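Local coordinates for protein UDP-glucose:anthocyanidin 3-O-glucosyltransferase (Clitoria ternatea, PDB 4REM) that is a plant glycosyltransferase of the GT-B fold, in which two Rossmann-like domains face each other across a cleft, at residues F10-G15 with A115-S120; I132-N137 with A208-F213; E351-G356 with L416-I421. All blocks are in the same frame, centred on the assembly; numbering follows the deposited sequence.

How the contacts relate
Contacts 1 and 2 illustrate how the sheet of one Rossmann-like domain becomes a binding surface, whereas contact 3 joins two helical elements of the other domain. Contacts 1 and 2 are buried, have centres 12 Å apart and meet directly: Ala115 of contact 1 probably bonds to Phe134 of contact 2 through their backbones, and both contacts reach the bound DLM. Their chemistry differs, since contact 1 has no hydrogen bond across it and relies on aromatic rings, while contact 2 is a run of strand-to-strand bonds. Contact 3, partly buried, lies on the opposite side of the chain's centre from contact 1 and uses one valine pair and a lysine's methylenes.

Contact 1 of 3, residues F10-G15 with A115-S120; sequences FPFPFG and AFVTSS. With DLM (3,5,7-trihydroxy-2-(3,4,5-trihydroxyphenyl)chromenium), chain B.
Phe116 sets the edge of its ring against one face of the Phe12 ring, a T-shaped stack with centroids 5.2 Å apart and planes at 88°. The pair sits just beyond the C-terminal ends of the neighbouring parallel strands 6-10 and 110-114, at the point of the Rossmann-like sheet where strand order changes direction and where such domains commonly bind their ligands. Phe116 CD2 is the atom lowered onto Phe12, 3.7 Å from its CD2, and Phe116 CB lies over the same face in a CH-pi contact. On the opposite face of Phe12, CD2 of Phe14 stands over the ring centre, so the ring is sandwiched. His17 also meets both phenylalanines.

The next stretch of the same Phe116 ring edge meets the ligand: CE2 is 3.7 Å from C9 of DLM, and CZ is close by. Val117, the centre of an inverse gamma turn, turns CG2 to the edge of Phe12 and to the backbone, 3.7 Å from Pro11 O. Farther from the ligand, at the end of strand 6-10, the Phe10 ring reaches Ser120 with CD2, 3.9 Å from its CB. With chi1 at 62°, the Ser120 hydroxyl is turned back to Val117 O, within its own segment, and Trp131 NE1 is a further partner. Val117 O is thus held by two donors of the same residue, Ser120 N at 3.1 Å and Ser120 OG at 2.6 Å.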
loop_
_atom_site.group_PDB
_atom_site.type_symbol
_atom_site.label_atom_id
_atom_site.label_comp_id
_atom_site.label_asym_id
_atom_site.label_seq_id
_atom_site.Cartn_x
_atom_site.Cartn_y
_atom_site.Cartn_z
ATOM N N PHE A 10 -15.727 5.418 3.307
ATOM C CA PHE A 10 -15.028 5.414 4.586
ATOM C C PHE A 10 -13.577 4.957 4.427
ATOM O O PHE A 10 -13.297 3.755 4.391
ATOM C CB PHE A 10 -15.742 4.505 5.591
ATOM C CG PHE A 10 -17.075 5.031 6.062
ATOM C CD1 PHE A 10 -17.141 6.076 6.971
ATOM C CD2 PHE A 10 -18.260 4.463 5.615
ATOM C CE1 PHE A 10 -18.363 6.556 7.414
ATOM C CE2 PHE A 10 -19.484 4.936 6.055
ATOM C CZ PHE A 10 -19.535 5.982 6.955
ATOM N N PRO A 11 -12.644 5.915 4.334
ATOM C CA PRO A 11 -11.228 5.553 4.246
ATOM C C PRO A 11 -10.668 5.185 5.608
ATOM O O PRO A 11 -11.221 5.608 6.623
ATOM C CB PRO A 11 -10.576 6.852 3.773
ATOM C CG PRO A 11 -11.446 7.927 4.351
ATOM C CD PRO A 11 -12.848 7.373 4.261
ATOM N N PHE A 12 -9.605 4.389 5.625
ATOM C CA PHE A 12 -8.777 4.267 6.810
ATOM C C PHE A 12 -7.976 5.562 6.825
ATOM O O PHE A 12 -7.056 5.736 6.027
ATOM C CB PHE A 12 -7.862 3.049 6.702
ATOM C CG PHE A 12 -7.240 2.634 8.008
ATOM C CD1 PHE A 12 -8.018 2.471 9.146
ATOM C CD2 PHE A 12 -5.879 2.387 8.092
ATOM C CE1 PHE A 12 -7.447 2.085 10.345
ATOM C CE2 PHE A 12 -5.302 1.999 9.285
ATOM C CZ PHE A 12 -6.087 1.848 10.414
ATOM N N PRO A 13 -8.338 6.486 7.728
ATOM C CA PRO A 13 -7.916 7.890 7.661
ATOM C C PRO A 13 -6.444 8.105 7.989
ATOM O O PRO A 13 -6.136 8.929 8.849
ATOM C CB PRO A 13 -8.784 8.554 8.732
ATOM C CG PRO A 13 -9.000 7.480 9.741
ATOM C CD PRO A 13 -9.100 6.196 8.958
ATOM N N PHE A 14 -5.551 7.389 7.312
ATOM C CA PHE A 14 -4.126 7.504 7.593
ATOM C C PHE A 14 -3.256 7.333 6.350
ATOM O O PHE A 14 -3.414 6.366 5.603
ATOM C CB PHE A 14 -3.702 6.478 8.650
ATOM C CG PHE A 14 -4.507 6.537 9.919
ATOM C CD1 PHE A 14 -4.183 7.438 10.921
ATOM C CD2 PHE A 14 -5.584 5.685 10.111
ATOM C CE1 PHE A 14 -4.923 7.490 12.091
ATOM C CE2 PHE A 14 -6.326 5.732 11.276
ATOM C CZ PHE A 14 -5.995 6.636 12.267
ATOM N N GLY A 15 -2.344 8.283 6.148
ATOM C CA GLY A 15 -1.298 8.212 5.136
ATOM C C GLY A 15 -1.567 7.480 3.834
ATOM O O GLY A 15 -2.358 7.935 3.012
ATOM N N ALA A 115 -11.076 -1.899 4.105
ATOM C CA ALA A 115 -11.390 -3.134 4.816
ATOM C C ALA A 115 -11.106 -3.055 6.316
ATOM O O ALA A 115 -11.676 -3.817 7.099
ATOM C CB ALA A 115 -10.648 -4.305 4.192
ATOM N N PHE A 116 -10.230 -2.134 6.708
ATOM C CA PHE A 116 -9.856 -1.979 8.112
ATOM C C PHE A 116 -10.965 -1.328 8.939
ATOM O O PHE A 116 -11.066 -1.559 10.143
ATOM C CB PHE A 116 -8.557 -1.174 8.245
ATOM C CG PHE A 116 -7.325 -1.911 7.785
ATOM C CD1 PHE A 116 -7.393 -3.235 7.372
ATOM C CD2 PHE A 116 -6.092 -1.275 7.776
ATOM C CE1 PHE A 116 -6.256 -3.907 6.949
ATOM C CE2 PHE A 116 -4.952 -1.942 7.361
ATOM C CZ PHE A 116 -5.033 -3.257 6.945
ATOM N N VAL A 117 -11.791 -0.511 8.294
ATOM C CA VAL A 117 -12.922 0.121 8.967
ATOM C C VAL A 117 -14.080 -0.871 9.061
ATOM O O VAL A 117 -15.106 -0.718 8.398
ATOM C CB VAL A 117 -13.365 1.406 8.236
ATOM C CG1 VAL A 117 -14.315 2.223 9.098
ATOM C CG2 VAL A 117 -12.150 2.242 7.878
ATOM N N THR A 118 -13.905 -1.889 9.899
ATOM C CA THR A 118 -14.874 -2.975 10.015
ATOM C C THR A 118 -16.211 -2.531 10.603
ATOM O O THR A 118 -17.221 -3.210 10.433
ATOM C CB THR A 118 -14.311 -4.151 10.837
ATOM O OG1 THR A 118 -13.823 -3.672 12.095
ATOM C CG2 THR A 118 -13.181 -4.826 10.090
ATOM N N SER A 119 -16.212 -1.395 11.290
ATOM C CA SER A 119 -17.437 -0.861 11.873
ATOM C C SER A 119 -18.419 -0.401 10.796
ATOM O O SER A 119 -19.626 -0.368 11.024
ATOM C CB SER A 119 -17.130 0.292 12.831
ATOM O OG SER A 119 -16.399 -0.144 13.956
ATOM N N SER A 120 -17.896 -0.051 9.624
ATOM C CA SER A 120 -18.724 0.429 8.523
ATOM C C SER A 120 -19.631 -0.665 7.956
ATOM O O SER A 120 -20.584 -0.374 7.235
ATOM C CB SER A 120 -17.853 1.023 7.412
ATOM O OG SER A 120 -16.995 0.045 6.859
HETATM O O12 DLM B . -0.418 -2.140 9.245
HETATM C C11 DLM B . -0.641 -1.020 8.483
HETATM C C14 DLM B . -0.368 0.294 9.140
HETATM C C15 DLM B . -0.729 1.514 8.565
HETATM C C1 DLM B . -1.099 -6.010 7.691
HETATM C C2 DLM B . -1.353 -4.939 6.841
HETATM O O21 DLM B . -0.824 3.906 8.613
HETATM O O22 DLM B . 1.201 1.329 12.300
HETATM C C3 DLM B . -1.128 -3.557 7.346
HETATM C C18 DLM B . 0.577 1.407 11.090
HETATM C C19 DLM B . 0.270 0.252 10.379
HETATM C C17 DLM B . 0.212 2.722 10.515
HETATM O O24 DLM B . 0.494 3.879 11.178
HETATM C C16 DLM B . -0.465 2.729 9.195
HETATM C C10 DLM B . -1.135 -1.170 7.074
HETATM O O27 DLM B . -1.371 -0.097 6.268
HETATM C C9 DLM B . -1.360 -2.440 6.555
HETATM C C4 DLM B . -0.642 -3.391 8.736
HETATM C C5 DLM B . -0.421 -4.526 9.507
HETATM C C6 DLM B . -0.643 -5.806 8.994
HETATM O O29 DLM B . -0.410 -6.887 9.791
HETATM O O30 DLM B . -1.799 -5.153 5.573
#

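Contact 2 of 3, residues I132-N137 with A208-F213; sequences IAFWPN and AVVVNF. With DLM (3,5,7-trihydroxy-2-(3,4,5-trihydroxyphenyl)chromenium), chain B.
Strands 132-135 and 208-211 run side by side in parallel, their axes 4.7 Å apart at closest approach and 20° from exact alignment, as adjacent members of the Rossmann-like sheet. The bonds alternate between partners in the parallel manner: Val210 takes Ala133 O through its N and gives its own O to Trp135 N, 2.9 Å away. Asn212 N, just past the strand, then reaches Trp135 O in a straight bond, although the donor stands above the carbonyl plane.

On one face of the sheet, Ile132, Phe134, Ala208 and Val210 pack together. Ile132 CG2 meets Val210 CG2 at 3.8 Å, while Val210 CG1 meets Phe134 CD1. The Phe134 ring, with CG anti to the backbone N (chi1 177°), leans forward and across toward the other segment until CZ is 3.8 Å from Asn212 CG, ring and amide planes being 60° apart. Pro20, Leu21 and Leu24 of helix 18-31 pack against Phe134 on this face.

The other face carries Ala133, Val209, Trp135 and Val211; Ala133 CB touches Val209 CG2. Trp135 leads its indole away from the neighbouring strand, where NE1 bonds to Val138 O and Asn137 OD1 rests 3.4 Å above the ring plane. A water receives a weak bond from Asn212 ND2 and donates to Pro136 O. Past the strand end, Asn137 approaches the ligand, its ND2 lying 3.4 Å from C9 of DLM.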
loop_
_atom_site.group_PDB
_atom_site.type_symbol
_atom_site.label_atom_id
_atom_site.label_comp_id
_atom_site.label_asym_id
_atom_site.label_seq_id
_atom_site.Cartn_x
_atom_site.Cartn_y
_atom_site.Cartn_z
ATOM N N ILE A 132 -18.934 -2.569 0.336
ATOM C CA ILE A 132 -17.817 -2.881 -0.542
ATOM C C ILE A 132 -16.490 -2.612 0.156
ATOM O O ILE A 132 -16.160 -1.472 0.467
ATOM C CB ILE A 132 -17.901 -2.078 -1.853
ATOM C CG1 ILE A 132 -19.177 -2.444 -2.609
ATOM C CG2 ILE A 132 -16.675 -2.332 -2.718
ATOM C CD1 ILE A 132 -19.523 -1.497 -3.739
ATOM N N ALA A 133 -15.734 -3.674 0.406
ATOM C CA ALA A 133 -14.437 -3.545 1.055
ATOM C C ALA A 133 -13.356 -3.164 0.045
ATOM O O ALA A 133 -13.261 -3.760 -1.030
ATOM C CB ALA A 133 -14.073 -4.836 1.771
ATOM N N PHE A 134 -12.545 -2.169 0.394
ATOM C CA PHE A 134 -11.426 -1.761 -0.448
ATOM C C PHE A 134 -10.113 -2.244 0.160
ATOM O O PHE A 134 -9.894 -2.105 1.365
ATOM C CB PHE A 134 -11.413 -0.241 -0.619
ATOM C CG PHE A 134 -10.249 0.270 -1.420
ATOM C CD1 PHE A 134 -10.145 -0.005 -2.776
ATOM C CD2 PHE A 134 -9.265 1.040 -0.820
ATOM C CE1 PHE A 134 -9.077 0.470 -3.517
ATOM C CE2 PHE A 134 -8.194 1.520 -1.554
ATOM C CZ PHE A 134 -8.099 1.232 -2.904
ATOM N N TRP A 135 -9.244 -2.807 -0.676
ATOM C CA TRP A 135 -8.003 -3.413 -0.201
ATOM C C TRP A 135 -6.762 -2.844 -0.891
ATOM O O TRP A 135 -6.370 -3.312 -1.963
ATOM C CB TRP A 135 -8.062 -4.927 -0.390
ATOM C CG TRP A 135 -6.964 -5.663 0.296
ATOM C CD1 TRP A 135 -5.806 -6.117 -0.265
ATOM C CD2 TRP A 135 -6.912 -6.034 1.675
ATOM N NE1 TRP A 135 -5.039 -6.748 0.680
ATOM C CE2 TRP A 135 -5.702 -6.714 1.887
ATOM C CE3 TRP A 135 -7.780 -5.862 2.760
ATOM C CZ2 TRP A 135 -5.330 -7.221 3.132
ATOM C CZ3 TRP A 135 -7.413 -6.363 3.995
ATOM C CH2 TRP A 135 -6.200 -7.032 4.172
ATOM N N PRO A 136 -6.140 -1.829 -0.269
ATOM C CA PRO A 136 -4.942 -1.173 -0.799
ATOM C C PRO A 136 -3.651 -1.794 -0.269
ATOM O O PRO A 136 -2.570 -1.263 -0.521
ATOM C CB PRO A 136 -5.080 0.247 -0.256
ATOM C CG PRO A 136 -5.718 0.045 1.083
ATOM C CD PRO A 136 -6.653 -1.136 0.929
ATOM N N ASN A 137 -3.762 -2.901 0.459
ATOM C CA ASN A 137 -2.591 -3.555 1.026
ATOM C C ASN A 137 -2.009 -4.578 0.055
ATOM O O ASN A 137 -2.430 -4.644 -1.100
ATOM C CB ASN A 137 -2.955 -4.224 2.349
ATOM C CG ASN A 137 -3.769 -3.317 3.253
ATOM O OD1 ASN A 137 -4.911 -3.624 3.596
ATOM N ND2 ASN A 137 -3.185 -2.190 3.641
ATOM N N ALA A 208 -18.720 -6.867 -2.403
ATOM C CA ALA A 208 -17.558 -6.994 -3.269
ATOM C C ALA A 208 -16.302 -6.594 -2.508
ATOM O O ALA A 208 -16.357 -5.774 -1.591
ATOM C CB ALA A 208 -17.725 -6.131 -4.506
ATOM N N VAL A 209 -15.172 -7.181 -2.887
ATOM C CA VAL A 209 -13.882 -6.766 -2.353
ATOM C C VAL A 209 -13.040 -6.227 -3.503
ATOM O O VAL A 209 -12.663 -6.976 -4.404
ATOM C CB VAL A 209 -13.147 -7.925 -1.653
ATOM C CG1 VAL A 209 -11.722 -7.525 -1.313
ATOM C CG2 VAL A 209 -13.889 -8.347 -0.397
ATOM N N VAL A 210 -12.764 -4.925 -3.481
ATOM C CA VAL A 210 -12.023 -4.288 -4.564
ATOM C C VAL A 210 -10.534 -4.218 -4.235
ATOM O O VAL A 210 -10.129 -3.521 -3.303
ATOM C CB VAL A 210 -12.558 -2.876 -4.854
ATOM C CG1 VAL A 210 -11.717 -2.190 -5.915
ATOM C CG2 VAL A 210 -14.008 -2.946 -5.295
ATOM N N VAL A 211 -9.725 -4.947 -5.000
ATOM C CA VAL A 211 -8.287 -5.006 -4.745
ATOM C C VAL A 211 -7.521 -4.001 -5.598
ATOM O O VAL A 211 -7.659 -3.975 -6.822
ATOM C CB VAL A 211 -7.725 -6.424 -4.978
ATOM C CG1 VAL A 211 -6.210 -6.424 -4.865
ATOM C CG2 VAL A 211 -8.334 -7.403 -3.987
ATOM N N ASN A 212 -6.714 -3.175 -4.942
ATOM C CA ASN A 212 -5.930 -2.160 -5.629
ATOM C C ASN A 212 -4.648 -2.739 -6.226
ATOM O O ASN A 212 -3.547 -2.350 -5.840
ATOM C CB ASN A 212 -5.590 -1.023 -4.661
ATOM C CG ASN A 212 -5.359 0.296 -5.365
ATOM O OD1 ASN A 212 -6.158 0.715 -6.201
ATOM N ND2 ASN A 212 -4.256 0.954 -5.036
ATOM N N PHE A 213 -4.793 -3.664 -7.170
ATOM C CA PHE A 213 -3.639 -4.313 -7.786
ATOM C C PHE A 213 -3.975 -4.835 -9.186
ATOM O O PHE A 213 -5.077 -4.620 -9.690
ATOM C CB PHE A 213 -3.141 -5.453 -6.890
ATOM C CG PHE A 213 -1.706 -5.834 -7.128
ATOM C CD1 PHE A 213 -0.705 -4.873 -7.103
ATOM C CD2 PHE A 213 -1.354 -7.156 -7.359
ATOM C CE1 PHE A 213 0.617 -5.219 -7.317
ATOM C CE2 PHE A 213 -0.034 -7.510 -7.573
ATOM C CZ PHE A 213 0.952 -6.539 -7.551
HETATM O O12 DLM B . -0.418 -2.140 9.245
HETATM C C11 DLM B . -0.641 -1.020 8.483
HETATM C C14 DLM B . -0.368 0.294 9.140
HETATM C C15 DLM B . -0.729 1.514 8.565
HETATM C C1 DLM B . -1.099 -6.010 7.691
HETATM C C2 DLM B . -1.353 -4.939 6.841
HETATM O O21 DLM B . -0.824 3.906 8.613
HETATM O O22 DLM B . 1.201 1.329 12.300
HETATM C C3 DLM B . -1.128 -3.557 7.346
HETATM C C18 DLM B . 0.577 1.407 11.090
HETATM C C19 DLM B . 0.270 0.252 10.379
HETATM C C17 DLM B . 0.212 2.722 10.515
HETATM O O24 DLM B . 0.494 3.879 11.178
HETATM C C16 DLM B . -0.465 2.729 9.195
HETATM C C10 DLM B . -1.135 -1.170 7.074
HETATM O O27 DLM B . -1.371 -0.097 6.268
HETATM C C9 DLM B . -1.360 -2.440 6.555
HETATM C C4 DLM B . -0.642 -3.391 8.736
HETATM C C5 DLM B . -0.421 -4.526 9.507
HETATM C C6 DLM B . -0.643 -5.806 8.994
HETATM O O29 DLM B . -0.410 -6.887 9.791
HETATM O O30 DLM B . -1.799 -5.153 5.573
HETATM O O HOH W 1 -1.920 -0.062 -2.932
#

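Contact 3 of 3, residues E351-G356 with L416-I421; sequences ESVSNG and LKVKQI
Apolar packing joins the two segments at one point: Val353 CB meets Val418 CG1 at 3.8 Å, with Leu217 touching both valines from a loop. The setting is the Rossmann-like domain that contains the second sheet, where helix 346-353 ends in a Schellman motif at Gly356 and leads into strand 359-361, while helix 409-425 passes across that helix end. The sequence around this first helix belongs to the PSPG signature of plant glycosyltransferases.

Contacts between side chain and backbone account for most of the rest, and Lys419 makes most of them. Its chain is fully extended, CG anti to the backbone N (chi1 178°), so its methylenes lie along the turn: CB packs against Gly356 N, CG comes 3.6 Å from Ser354 O, and CD lies against the carbonyl carbon of Asn355. At the root of this side chain, Lys419 CA makes a CA-H...O contact with Val353 O, 3.6 Å away.

No hydrogen bond crosses between the segments; the polar links bind the helix end to itself. Ser354 OG bonds to Met350 O. Asn355 folds back over the last turn, its ND2 giving a 2.8 Å bond to Glu351 O in the carbonyl plane.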
loop_
_atom_site.group_PDB
_atom_site.type_symbol
_atom_site.label_atom_id
_atom_site.label_comp_id
_atom_site.label_asym_id
_atom_site.label_seq_id
_atom_site.Cartn_x
_atom_site.Cartn_y
_atom_site.Cartn_z
ATOM N N GLU A 351 4.401 0.677 -7.682
ATOM C CA GLU A 351 5.091 1.632 -8.538
ATOM C C GLU A 351 6.375 1.057 -9.126
ATOM O O GLU A 351 6.790 1.440 -10.219
ATOM C CB GLU A 351 5.388 2.924 -7.769
ATOM C CG GLU A 351 4.168 3.810 -7.532
ATOM C CD GLU A 351 4.466 4.999 -6.638
ATOM O OE1 GLU A 351 5.542 5.021 -6.009
ATOM O OE2 GLU A 351 3.620 5.912 -6.560
ATOM N N SER A 352 7.003 0.138 -8.403
ATOM C CA SER A 352 8.272 -0.434 -8.848
ATOM C C SER A 352 8.083 -1.503 -9.927
ATOM O O SER A 352 8.861 -1.571 -10.880
ATOM C CB SER A 352 9.046 -0.999 -7.654
ATOM O OG SER A 352 10.419 -1.142 -7.948
ATOM N N VAL A 353 7.050 -2.329 -9.779
ATOM C CA VAL A 353 6.790 -3.402 -10.736
ATOM C C VAL A 353 6.185 -2.880 -12.037
ATOM O O VAL A 353 6.437 -3.432 -13.108
ATOM C CB VAL A 353 5.895 -4.523 -10.140
ATOM C CG1 VAL A 353 6.560 -5.149 -8.928
ATOM C CG2 VAL A 353 4.515 -3.993 -9.771
ATOM N N SER A 354 5.397 -1.815 -11.946
ATOM C CA SER A 354 4.781 -1.229 -13.132
ATOM C C SER A 354 5.798 -0.433 -13.942
ATOM O O SER A 354 5.533 -0.045 -15.079
ATOM C CB SER A 354 3.590 -0.348 -12.751
ATOM O OG SER A 354 3.950 0.603 -11.771
ATOM N N ASN A 355 6.966 -0.201 -13.353
ATOM C CA ASN A 355 8.031 0.521 -14.033
ATOM C C ASN A 355 9.234 -0.356 -14.359
ATOM O O ASN A 355 10.243 0.129 -14.867
ATOM C CB ASN A 355 8.460 1.741 -13.218
ATOM C CG ASN A 355 7.511 2.911 -13.381
ATOM O OD1 ASN A 355 7.347 3.439 -14.482
ATOM N ND2 ASN A 355 6.885 3.328 -12.287
ATOM N N GLY A 356 9.118 -1.648 -14.070
ATOM C CA GLY A 356 10.179 -2.595 -14.362
ATOM C C GLY A 356 11.457 -2.362 -13.575
ATOM O O GLY A 356 12.559 -2.510 -14.105
ATOM N N LEU A 416 11.417 -6.664 -16.328
ATOM C CA LEU A 416 10.903 -6.213 -17.615
ATOM C C LEU A 416 9.667 -7.016 -18.015
ATOM O O LEU A 416 8.693 -6.454 -18.520
ATOM C CB LEU A 416 11.979 -6.309 -18.702
ATOM C CG LEU A 416 11.499 -6.113 -20.145
ATOM C CD1 LEU A 416 12.391 -5.148 -20.903
ATOM C CD2 LEU A 416 11.426 -7.443 -20.881
ATOM N N LYS A 417 9.713 -8.326 -17.786
ATOM C CA LYS A 417 8.577 -9.198 -18.071
ATOM C C LYS A 417 7.335 -8.772 -17.294
ATOM O O LYS A 417 6.237 -8.729 -17.842
ATOM C CB LYS A 417 8.912 -10.656 -17.744
ATOM C CG LYS A 417 9.922 -11.318 -18.673
ATOM C CD LYS A 417 9.970 -12.828 -18.423
ATOM C CE LYS A 417 11.117 -13.508 -19.162
ATOM N NZ LYS A 417 12.437 -13.273 -18.509
ATOM N N VAL A 418 7.518 -8.459 -16.016
ATOM C CA VAL A 418 6.413 -8.034 -15.161
ATOM C C VAL A 418 5.827 -6.694 -15.611
ATOM O O VAL A 418 4.609 -6.507 -15.605
ATOM C CB VAL A 418 6.843 -7.978 -13.680
ATOM C CG1 VAL A 418 5.843 -7.186 -12.845
ATOM C CG2 VAL A 418 7.007 -9.383 -13.133
ATOM N N LYS A 419 6.700 -5.776 -16.014
ATOM C CA LYS A 419 6.271 -4.476 -16.521
ATOM C C LYS A 419 5.354 -4.643 -17.729
ATOM O O LYS A 419 4.326 -3.976 -17.838
ATOM C CB LYS A 419 7.481 -3.616 -16.897
ATOM C CG LYS A 419 7.117 -2.254 -17.480
ATOM C CD LYS A 419 8.353 -1.472 -17.900
ATOM C CE LYS A 419 8.002 -0.039 -18.270
ATOM N NZ LYS A 419 9.203 0.771 -18.623
ATOM N N GLN A 420 5.733 -5.543 -18.630
ATOM C CA GLN A 420 4.938 -5.819 -19.820
ATOM C C GLN A 420 3.596 -6.444 -19.445
ATOM O O GLN A 420 2.575 -6.180 -20.080
ATOM C CB GLN A 420 5.708 -6.744 -20.765
ATOM C CG GLN A 420 4.984 -7.036 -22.070
ATOM C CD GLN A 420 4.886 -5.819 -22.969
ATOM O OE1 GLN A 420 5.885 -5.152 -23.237
ATOM N NE2 GLN A 420 3.679 -5.523 -23.438
ATOM N N ILE A 421 3.610 -7.275 -18.407
ATOM C CA ILE A 421 2.391 -7.901 -17.905
ATOM C C ILE A 421 1.434 -6.838 -17.361
ATOM O O ILE A 421 0.227 -6.889 -17.612
ATOM C CB ILE A 421 2.702 -8.954 -16.820
ATOM C CG1 ILE A 421 3.398 -10.167 -17.438
ATOM C CG2 ILE A 421 1.433 -9.396 -16.111
ATOM C CD1 ILE A 421 3.861 -11.194 -16.427
#